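Long-range contacts in tRNA (guanine(6)-N2)-methyltransferase (Thermus thermophilus, PDB 3TMA), which transfers a methyl group from S-adenosyl-L-methionine to N2 of the guanosine at position 6 of tRNA(Phe): residues 68-76 with 188-197; 92-103 with 132-141. All blocks are in the same frame, centred on the assembly; numbering follows the deposited sequence.

Interaction 1: residues 68-76 with 188-197; sequences LGLRLAHHL and TPVLAQALLR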
loop_
_atom_site.group_PDB
_atom_site.type_symbol
_atom_site.label_atom_id
_atom_site.label_comp_id
_atom_site.label_asym_id
_atom_site.label_seq_id
_atom_site.Cartn_x
_atom_site.Cartn_y
_atom_site.Cartn_z
ATOM N N LEU A 68 -1.891 0.773 -13.741
ATOM C CA LEU A 68 -0.599 0.456 -13.126
ATOM C C LEU A 68 0.116 1.676 -12.508
ATOM O O LEU A 68 1.188 1.532 -11.924
ATOM C CB LEU A 68 0.326 -0.221 -14.127
ATOM C CG LEU A 68 -0.212 -1.515 -14.758
ATOM C CD1 LEU A 68 0.662 -1.927 -15.972
ATOM C CD2 LEU A 68 -0.290 -2.641 -13.756
ATOM N N GLY A 69 -0.478 2.855 -12.624
ATOM C CA GLY A 69 0.101 4.082 -12.075
ATOM C C GLY A 69 -0.374 4.353 -10.649
ATOM O O GLY A 69 -0.022 5.394 -10.035
ATOM N N LEU A 70 -1.210 3.454 -10.128
ATOM C CA LEU A 70 -1.790 3.633 -8.776
ATOM C C LEU A 70 -0.692 3.557 -7.733
ATOM O O LEU A 70 0.149 2.669 -7.779
ATOM C CB LEU A 70 -2.843 2.554 -8.493
ATOM C CG LEU A 70 -4.124 2.727 -9.298
ATOM C CD1 LEU A 70 -5.011 1.461 -9.244
ATOM C CD2 LEU A 70 -4.875 3.983 -8.848
ATOM N N ARG A 71 -0.669 4.520 -6.826
ATOM C CA ARG A 71 0.330 4.539 -5.776
ATOM C C ARG A 71 -0.162 3.958 -4.445
ATOM O O ARG A 71 0.639 3.785 -3.523
ATOM C CB ARG A 71 0.828 5.969 -5.566
ATOM C CG ARG A 71 1.469 6.533 -6.833
ATOM C CD ARG A 71 2.928 6.375 -6.684
ATOM N NE ARG A 71 3.595 7.526 -7.241
ATOM C CZ ARG A 71 4.886 7.783 -7.118
ATOM N NH1 ARG A 71 5.658 7.025 -6.351
ATOM N NH2 ARG A 71 5.387 8.847 -7.736
ATOM N N LEU A 72 -1.452 3.664 -4.321
ATOM C CA LEU A 72 -1.901 3.039 -3.078
ATOM C C LEU A 72 -2.241 1.556 -3.257
ATOM O O LEU A 72 -2.803 0.953 -2.355
ATOM C CB LEU A 72 -3.112 3.783 -2.525
ATOM C CG LEU A 72 -2.721 5.189 -2.024
ATOM C CD1 LEU A 72 -3.919 6.140 -2.057
ATOM C CD2 LEU A 72 -2.120 5.066 -0.617
ATOM N N ALA A 73 -1.915 0.972 -4.409
ATOM C CA ALA A 73 -2.323 -0.414 -4.647
ATOM C C ALA A 73 -1.164 -1.383 -4.533
ATOM O O ALA A 73 -0.034 -1.068 -4.922
ATOM C CB ALA A 73 -3.005 -0.557 -6.022
ATOM N N HIS A 74 -1.454 -2.577 -4.042
ATOM C CA HIS A 74 -0.470 -3.660 -4.083
ATOM C C HIS A 74 -0.668 -4.498 -5.344
ATOM O O HIS A 74 0.202 -4.479 -6.235
ATOM C CB HIS A 74 -0.569 -4.533 -2.838
ATOM C CG HIS A 74 -0.125 -3.844 -1.596
ATOM N ND1 HIS A 74 1.123 -3.264 -1.471
ATOM C CD2 HIS A 74 -0.747 -3.664 -0.408
ATOM C CE1 HIS A 74 1.248 -2.769 -0.253
ATOM N NE2 HIS A 74 0.104 -2.948 0.389
ATOM N N HIS A 75 -1.834 -5.131 -5.488
ATOM C CA HIS A 75 -2.169 -5.973 -6.660
ATOM C C HIS A 75 -3.450 -5.483 -7.336
ATOM O O HIS A 75 -4.297 -4.829 -6.702
ATOM C CB HIS A 75 -2.331 -7.473 -6.257
ATOM C CG HIS A 75 -1.032 -8.234 -6.239
ATOM N ND1 HIS A 75 -0.132 -8.206 -7.294
ATOM C CD2 HIS A 75 -0.451 -8.988 -5.275
ATOM C CE1 HIS A 75 0.920 -8.949 -6.999
ATOM N NE2 HIS A 75 0.747 -9.441 -5.780
ATOM N N LEU A 76 -3.545 -5.736 -8.643
ATOM C CA LEU A 76 -4.751 -5.478 -9.413
ATOM C C LEU A 76 -5.241 -6.814 -10.043
ATOM O O LEU A 76 -4.445 -7.546 -10.651
ATOM C CB LEU A 76 -4.432 -4.511 -10.550
ATOM C CG LEU A 76 -3.832 -3.136 -10.148
ATOM C CD1 LEU A 76 -3.579 -2.333 -11.416
ATOM C CD2 LEU A 76 -4.822 -2.398 -9.224
ATOM N N THR A 188 6.189 -0.139 3.387
ATOM C CA THR A 188 6.081 -0.183 1.926
ATOM C C THR A 188 5.984 1.240 1.385
ATOM O O THR A 188 5.520 2.147 2.102
ATOM C CB THR A 188 4.828 -0.971 1.500
ATOM O OG1 THR A 188 3.665 -0.279 1.978
ATOM C CG2 THR A 188 4.827 -2.337 2.161
ATOM N N PRO A 189 6.265 1.417 0.080
ATOM C CA PRO A 189 5.926 2.712 -0.531
ATOM C C PRO A 189 4.416 3.044 -0.455
ATOM O O PRO A 189 4.050 4.224 -0.440
ATOM C CB PRO A 189 6.384 2.541 -2.000
ATOM C CG PRO A 189 7.507 1.575 -1.914
ATOM C CD PRO A 189 7.154 0.609 -0.789
ATOM N N VAL A 190 3.547 2.029 -0.402
ATOM C CA VAL A 190 2.098 2.296 -0.273
ATOM C C VAL A 190 1.754 2.997 1.076
ATOM O O VAL A 190 0.997 3.957 1.119
ATOM C CB VAL A 190 1.285 1.004 -0.444
ATOM C CG1 VAL A 190 -0.182 1.241 -0.033
ATOM C CG2 VAL A 190 1.368 0.529 -1.943
ATOM N N LEU A 191 2.324 2.498 2.162
ATOM C CA LEU A 191 2.181 3.129 3.458
ATOM C C LEU A 191 2.787 4.527 3.519
ATOM O O LEU A 191 2.166 5.461 4.068
ATOM C CB LEU A 191 2.810 2.266 4.541
ATOM C CG LEU A 191 1.698 1.657 5.387
ATOM C CD1 LEU A 191 2.295 0.652 6.367
ATOM C CD2 LEU A 191 0.992 2.818 6.106
ATOM N N ALA A 192 3.943 4.703 2.897
ATOM C CA ALA A 192 4.532 6.034 2.760
ATOM C C ALA A 192 3.621 7.026 2.011
ATOM O O ALA A 192 3.459 8.188 2.427
ATOM C CB ALA A 192 5.906 5.921 2.051
ATOM N N GLN A 193 3.058 6.591 0.891
ATOM C CA GLN A 193 2.085 7.430 0.106
ATOM C C GLN A 193 0.844 7.784 0.954
ATOM O O GLN A 193 0.329 8.924 0.919
ATOM C CB GLN A 193 1.644 6.660 -1.165
ATOM C CG GLN A 193 0.535 7.356 -2.006
ATOM C CD GLN A 193 1.037 8.625 -2.682
ATOM O OE1 GLN A 193 0.266 9.550 -2.882
ATOM N NE2 GLN A 193 2.335 8.683 -3.001
ATOM N N ALA A 194 0.380 6.813 1.760
ATOM C CA ALA A 194 -0.745 7.077 2.674
ATOM C C ALA A 194 -0.403 8.138 3.734
ATOM O O ALA A 194 -1.240 9.015 4.026
ATOM C CB ALA A 194 -1.188 5.767 3.369
ATOM N N LEU A 195 0.808 8.089 4.316
ATOM C CA LEU A 195 1.187 9.159 5.274
ATOM C C LEU A 195 1.164 10.538 4.604
ATOM O O LEU A 195 0.718 11.547 5.199
ATOM C CB LEU A 195 2.597 8.926 5.868
ATOM C CG LEU A 195 2.734 7.680 6.748
ATOM C CD1 LEU A 195 4.203 7.503 7.215
ATOM C CD2 LEU A 195 1.773 7.802 7.957
ATOM N N LEU A 196 1.723 10.591 3.399
ATOM C CA LEU A 196 1.721 11.795 2.572
ATOM C C LEU A 196 0.307 12.388 2.411
ATOM O O LEU A 196 0.074 13.573 2.632
ATOM C CB LEU A 196 2.266 11.399 1.211
ATOM C CG LEU A 196 2.923 12.382 0.278
ATOM C CD1 LEU A 196 4.029 13.171 0.974
ATOM C CD2 LEU A 196 3.471 11.564 -0.877
ATOM N N ARG A 197 -0.636 11.539 1.987
ATOM C CA ARG A 197 -2.026 11.938 1.796
ATOM C C ARG A 197 -2.756 12.270 3.102
ATOM O O ARG A 197 -3.537 13.243 3.163
ATOM C CB ARG A 197 -2.783 10.817 1.045
ATOM C CG ARG A 197 -2.311 10.702 -0.412
ATOM C CD ARG A 197 -2.880 9.482 -1.159
ATOM N NE ARG A 197 -2.556 9.561 -2.595
ATOM C CZ ARG A 197 -3.437 9.820 -3.567
ATOM N NH1 ARG A 197 -4.735 9.973 -3.297
ATOM N NH2 ARG A 197 -3.018 9.933 -4.816
#

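Interaction 2: residues 92-103 with 132-141; sequences GALERAALALPW and RVGEALHRAY. With PO4 (phosphate ion), chain B.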
loop_
_atom_site.group_PDB
_atom_site.type_symbol
_atom_site.label_atom_id
_atom_site.label_comp_id
_atom_site.label_asym_id
_atom_site.label_seq_id
_atom_site.Cartn_x
_atom_site.Cartn_y
_atom_site.Cartn_z
ATOM N N GLY A 92 -18.966 -27.425 -9.965
ATOM C CA GLY A 92 -19.438 -27.485 -11.352
ATOM C C GLY A 92 -19.809 -26.098 -11.876
ATOM O O GLY A 92 -19.440 -25.735 -12.994
ATOM N N ALA A 93 -20.469 -25.297 -11.047
ATOM C CA ALA A 93 -20.880 -23.968 -11.480
ATOM C C ALA A 93 -19.668 -23.071 -11.731
ATOM O O ALA A 93 -19.642 -22.342 -12.720
ATOM C CB ALA A 93 -21.824 -23.347 -10.483
ATOM N N LEU A 94 -18.634 -23.165 -10.881
ATOM C CA LEU A 94 -17.404 -22.392 -11.091
ATOM C C LEU A 94 -16.703 -22.797 -12.378
ATOM O O LEU A 94 -16.155 -21.944 -13.090
ATOM C CB LEU A 94 -16.420 -22.508 -9.910
ATOM C CG LEU A 94 -16.873 -21.872 -8.583
ATOM C CD1 LEU A 94 -16.054 -22.394 -7.414
ATOM C CD2 LEU A 94 -16.811 -20.339 -8.622
ATOM N N GLU A 95 -16.621 -24.110 -12.617
ATOM C CA GLU A 95 -15.958 -24.624 -13.821
ATOM C C GLU A 95 -16.690 -24.119 -15.070
ATOM O O GLU A 95 -16.049 -23.595 -15.988
ATOM C CB GLU A 95 -15.966 -26.154 -13.789
ATOM C CG GLU A 95 -15.241 -26.816 -14.932
ATOM C CD GLU A 95 -15.728 -28.261 -15.160
ATOM O OE1 GLU A 95 -16.179 -28.897 -14.168
ATOM O OE2 GLU A 95 -15.720 -28.726 -16.339
ATOM N N ARG A 96 -18.023 -24.210 -15.069
ATOM C CA ARG A 96 -18.829 -23.663 -16.172
ATOM C C ARG A 96 -18.692 -22.149 -16.363
ATOM O O ARG A 96 -18.610 -21.692 -17.502
ATOM C CB ARG A 96 -20.318 -24.038 -16.044
ATOM C CG ARG A 96 -20.581 -25.549 -16.238
ATOM C CD ARG A 96 -22.051 -25.942 -15.962
ATOM N NE ARG A 96 -22.088 -27.055 -15.011
ATOM C CZ ARG A 96 -22.667 -27.003 -13.816
ATOM N NH1 ARG A 96 -23.369 -25.930 -13.441
ATOM N NH2 ARG A 96 -22.594 -28.052 -13.022
ATOM N N ALA A 97 -18.695 -21.386 -15.265
ATOM C CA ALA A 97 -18.432 -19.954 -15.331
ATOM C C ALA A 97 -17.062 -19.652 -15.944
ATOM O O ALA A 97 -16.951 -18.742 -16.767
ATOM C CB ALA A 97 -18.499 -19.334 -13.950
ATOM N N ALA A 98 -16.009 -20.338 -15.486
ATOM C CA ALA A 98 -14.659 -20.105 -16.054
ATOM C C ALA A 98 -14.612 -20.382 -17.561
ATOM O O ALA A 98 -13.991 -19.613 -18.329
ATOM C CB ALA A 98 -13.607 -20.977 -15.347
ATOM N N LEU A 99 -15.218 -21.505 -17.972
ATOM C CA LEU A 99 -15.231 -21.885 -19.371
ATOM C C LEU A 99 -16.092 -20.967 -20.251
ATOM O O LEU A 99 -15.871 -20.927 -21.445
ATOM C CB LEU A 99 -15.677 -23.340 -19.570
ATOM C CG LEU A 99 -14.698 -24.349 -18.995
ATOM C CD1 LEU A 99 -15.295 -25.765 -19.122
ATOM C CD2 LEU A 99 -13.323 -24.242 -19.715
ATOM N N ALA A 100 -17.023 -20.202 -19.672
ATOM C CA ALA A 100 -17.811 -19.272 -20.477
ATOM C C ALA A 100 -17.102 -17.910 -20.696
ATOM O O ALA A 100 -17.608 -17.058 -21.435
ATOM C CB ALA A 100 -19.192 -19.085 -19.870
ATOM N N LEU A 101 -15.973 -17.689 -20.016
ATOM C CA LEU A 101 -15.206 -16.429 -20.137
ATOM C C LEU A 101 -14.098 -16.525 -21.208
ATOM O O LEU A 101 -13.543 -17.617 -21.413
ATOM C CB LEU A 101 -14.535 -16.100 -18.803
ATOM C CG LEU A 101 -15.524 -15.724 -17.677
ATOM C CD1 LEU A 101 -14.784 -15.552 -16.335
ATOM C CD2 LEU A 101 -16.391 -14.461 -18.103
ATOM N N PRO A 102 -13.671 -15.361 -21.756
ATOM C CA PRO A 102 -12.435 -15.273 -22.562
ATOM C C PRO A 102 -11.170 -15.209 -21.681
ATOM O O PRO A 102 -11.206 -14.610 -20.603
ATOM C CB PRO A 102 -12.628 -13.960 -23.344
ATOM C CG PRO A 102 -13.401 -13.061 -22.328
ATOM C CD PRO A 102 -14.316 -14.029 -21.562
ATOM N N TRP A 103 -10.065 -15.797 -22.141
ATOM C CA TRP A 103 -8.767 -15.726 -21.440
ATOM C C TRP A 103 -7.631 -15.430 -22.428
ATOM O O TRP A 103 -6.740 -16.254 -22.614
ATOM C CB TRP A 103 -8.457 -17.034 -20.669
ATOM C CG TRP A 103 -9.562 -17.473 -19.731
ATOM C CD1 TRP A 103 -10.639 -18.262 -20.062
ATOM C CD2 TRP A 103 -9.713 -17.165 -18.332
ATOM N NE1 TRP A 103 -11.441 -18.453 -18.972
ATOM C CE2 TRP A 103 -10.897 -17.808 -17.888
ATOM C CE3 TRP A 103 -9.019 -16.339 -17.436
ATOM C CZ2 TRP A 103 -11.407 -17.653 -16.567
ATOM C CZ3 TRP A 103 -9.510 -16.206 -16.111
ATOM C CH2 TRP A 103 -10.704 -16.835 -15.705
ATOM N N ARG A 132 -10.157 -27.999 -10.035
ATOM C CA ARG A 132 -11.282 -28.113 -10.975
ATOM C C ARG A 132 -11.221 -27.020 -12.095
ATOM O O ARG A 132 -11.289 -27.319 -13.289
ATOM C CB ARG A 132 -12.613 -28.025 -10.221
ATOM C CG ARG A 132 -13.857 -27.988 -11.165
ATOM C CD ARG A 132 -14.270 -29.416 -11.610
ATOM N NE ARG A 132 -14.633 -30.211 -10.440
ATOM C CZ ARG A 132 -15.884 -30.538 -10.132
ATOM N NH1 ARG A 132 -16.886 -30.176 -10.934
ATOM N NH2 ARG A 132 -16.132 -31.201 -9.014
ATOM N N VAL A 133 -11.000 -25.781 -11.690
ATOM C CA VAL A 133 -10.863 -24.667 -12.638
ATOM C C VAL A 133 -9.600 -24.797 -13.526
ATOM O O VAL A 133 -9.710 -24.770 -14.732
ATOM C CB VAL A 133 -10.963 -23.314 -11.933
ATOM C CG1 VAL A 133 -10.595 -22.127 -12.907
ATOM C CG2 VAL A 133 -12.422 -23.122 -11.379
ATOM N N GLY A 134 -8.445 -25.035 -12.916
ATOM C CA GLY A 134 -7.189 -25.224 -13.634
ATOM C C GLY A 134 -7.188 -26.356 -14.650
ATOM O O GLY A 134 -6.683 -26.186 -15.766
ATOM N N GLU A 135 -7.741 -27.512 -14.281
ATOM C CA GLU A 135 -7.779 -28.629 -15.218
ATOM C C GLU A 135 -8.723 -28.342 -16.367
ATOM O O GLU A 135 -8.395 -28.697 -17.493
ATOM C CB GLU A 135 -8.112 -29.977 -14.546
ATOM C CG GLU A 135 -6.968 -30.444 -13.627
ATOM C CD GLU A 135 -7.202 -31.792 -12.959
ATOM O OE1 GLU A 135 -8.383 -32.237 -12.799
ATOM O OE2 GLU A 135 -6.180 -32.401 -12.564
ATOM N N ALA A 136 -9.813 -27.599 -16.103
ATOM C CA ALA A 136 -10.760 -27.220 -17.177
ATOM C C ALA A 136 -10.079 -26.266 -18.164
ATOM O O ALA A 136 -10.187 -26.441 -19.412
ATOM C CB ALA A 136 -12.039 -26.563 -16.603
ATOM N N LEU A 137 -9.343 -25.288 -17.625
ATOM C CA LEU A 137 -8.608 -24.368 -18.494
ATOM C C LEU A 137 -7.476 -25.034 -19.242
ATOM O O LEU A 137 -7.236 -24.709 -20.412
ATOM C CB LEU A 137 -8.130 -23.096 -17.751
ATOM C CG LEU A 137 -9.272 -22.220 -17.238
ATOM C CD1 LEU A 137 -8.772 -21.084 -16.254
ATOM C CD2 LEU A 137 -10.093 -21.667 -18.373
ATOM N N HIS A 138 -6.730 -25.911 -18.573
ATOM C CA HIS A 138 -5.614 -26.591 -19.217
ATOM C C HIS A 138 -6.156 -27.411 -20.386
ATOM O O HIS A 138 -5.550 -27.493 -21.478
ATOM C CB HIS A 138 -4.885 -27.509 -18.210
ATOM C CG HIS A 138 -3.920 -28.464 -18.842
ATOM N ND1 HIS A 138 -2.768 -28.047 -19.476
ATOM C CD2 HIS A 138 -3.950 -29.813 -18.966
ATOM C CE1 HIS A 138 -2.135 -29.100 -19.973
ATOM N NE2 HIS A 138 -2.834 -30.180 -19.683
ATOM N N ARG A 139 -7.305 -28.035 -20.172
ATOM C CA ARG A 139 -7.905 -28.855 -21.228
ATOM C C ARG A 139 -8.419 -28.029 -22.418
ATOM O O ARG A 139 -8.331 -28.458 -23.575
ATOM C CB ARG A 139 -8.985 -29.746 -20.623
ATOM C CG ARG A 139 -9.929 -30.369 -21.674
ATOM C CD ARG A 139 -11.379 -30.266 -21.178
ATOM N NE ARG A 139 -11.631 -31.314 -20.203
ATOM C CZ ARG A 139 -12.340 -31.153 -19.091
ATOM N NH1 ARG A 139 -12.881 -29.975 -18.810
ATOM N NH2 ARG A 139 -12.511 -32.171 -18.260
ATOM N N ALA A 140 -8.967 -26.832 -22.143
ATOM C CA ALA A 140 -9.498 -25.956 -23.222
ATOM C C ALA A 140 -8.376 -25.201 -23.958
ATOM O O ALA A 140 -8.504 -24.919 -25.156
ATOM C CB ALA A 140 -10.530 -24.931 -22.671
ATOM N N TYR A 141 -7.302 -24.856 -23.230
ATOM C CA TYR A 141 -6.247 -23.943 -23.713
ATOM C C TYR A 141 -4.899 -24.642 -24.013
ATOM O O TYR A 141 -4.093 -24.160 -24.808
ATOM C CB TYR A 141 -6.059 -22.748 -22.747
ATOM C CG TYR A 141 -7.203 -21.747 -22.847
ATOM C CD1 TYR A 141 -7.062 -20.568 -23.580
ATOM C CD2 TYR A 141 -8.442 -22.003 -22.248
ATOM C CE1 TYR A 141 -8.144 -19.681 -23.743
ATOM C CE2 TYR A 141 -9.539 -21.168 -22.459
ATOM C CZ TYR A 141 -9.373 -20.011 -23.228
ATOM O OH TYR A 141 -10.403 -19.134 -23.368
HETATM P P PO4 B . -14.827 -32.306 -15.258
HETATM O O1 PO4 B . -15.561 -33.010 -16.382
HETATM O O2 PO4 B . -14.138 -33.340 -14.390
HETATM O O3 PO4 B . -13.766 -31.362 -15.785
HETATM O O4 PO4 B . -15.827 -31.530 -14.428
HETATM O O HOH W 1 -12.519 -20.357 -22.215
#

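Interaction 1: residues 68-76 with 188-197
The loop that carries R71 and L72 comes up against the first turns of helix 189-197, and its backbone is closest at L72 and V190, whose CA atoms lie 4.9 Å apart. This is an interdomain contact: the loop leads into strand 76-84 of the sheet in the N-terminal, THUMP-containing half, whereas the helix belongs to the Rossmann-fold methyltransferase domain. No hydrogen bond joins the two segments; methyl and methylene groups pack against each other and against the loop's carbonyl oxygens. V190 butts against the loop backbone with both methyls. With CG1 anti to its own N (chi1 169°), V190 CG1 meets L72 O at 3.5 Å while CG2 reaches the carbonyl oxygens of R71 and A73. The L72 side chain runs roughly perpendicular to that of Q193, its CD2 reaching both Q193 CG and the CB of A194. R71 adds its CB, 3.8 Å from Q193 CG, but its guanidinium continues past the helix to E220 and S223 of the neighbouring helix 216-225; the amide nitrogen of Q193 also binds E220, so loop and helix share one acid. T188 caps the helix by accepting from L191 N, and its hydroxyl also bonds H27; its side chain is about 6 Å from that of T216, a probable S-adenosyl-L-methionine-binding residue. At the far end L72 CD1 sits over one face of the R197 guanidinium, 3.6 Å from R197 CD, and that flat group is steadied by R197 NE, which donates in the carbonyl plane to a lone pair of Q193 OE1 at 2.8 Å.

Interaction 2: residues 92-103 with 132-141
Two helices of the THUMP domain, 92-99 and 132-141, pack here with their axes 9.1 Å apart and their directions 35° from parallel, E95 lying against V133 and A136, while W103, in the loop after the first helix, packs on L137 and Y141. Small residues fill the seam: A136 CB touches E95 CG at 3.6 Å, and A98 CB meets V133 CG1. L99 lays CD2 over the next turn, against A136, L137 and A140. Both helices cover the same face of the mixed sheet, where L94 and L137 reach strand 152-159 and A98 strand 162-168, so the pair forms part of a helical layer on the sheet. On the outer side E95, with CG anti to its N (chi1 -177°), stretches out between two arginines. Its OE1 lies at the edge of the R132 guanidinium, 3.5 Å from R132 NH1 in a salt bridge, although the two planes are turned 72° apart; the bridge to R139 is long. A phosphate ion, probably from the crystallisation liquor, joins this cluster, and R139 NH2 donates to its O3 at 2.9 Å. Farther along the chain, the W103 indole is fixed by NE1, which donates to A98 O at 2.9 Å; L101 N reaches that oxygen from the opposite face of its carbonyl plane. L137 CD2 makes a CH-pi contact over the five-membered ring of W103, 3.9 Å from its centroid. The edge of that ring points at the face of Y141 in an offset edge-to-face pair, and a water links Y141 OH to L101 O.

In the fold
Taken together, the two contacts illustrate how placement sets chemistry. Interaction 1 lies about 4 Å from the centre of the chain and ties the N-terminal half to the methyltransferase domain; interaction 2, about 32 Å from that centre, stays within the THUMP domain. Their nearest atoms are about 11 Å apart, and they hold different helices, yet strand 76-84 follows the loop of the first and is touched by L101 of the second. The central contact is partly buried, none of its touching residues exposed, and largely apolar between the segments, its polar ends engaged by neighbouring elements. The peripheral one pairs a buried seam with an outer charged cluster and its ion, plus buried W103 against exposed Y141.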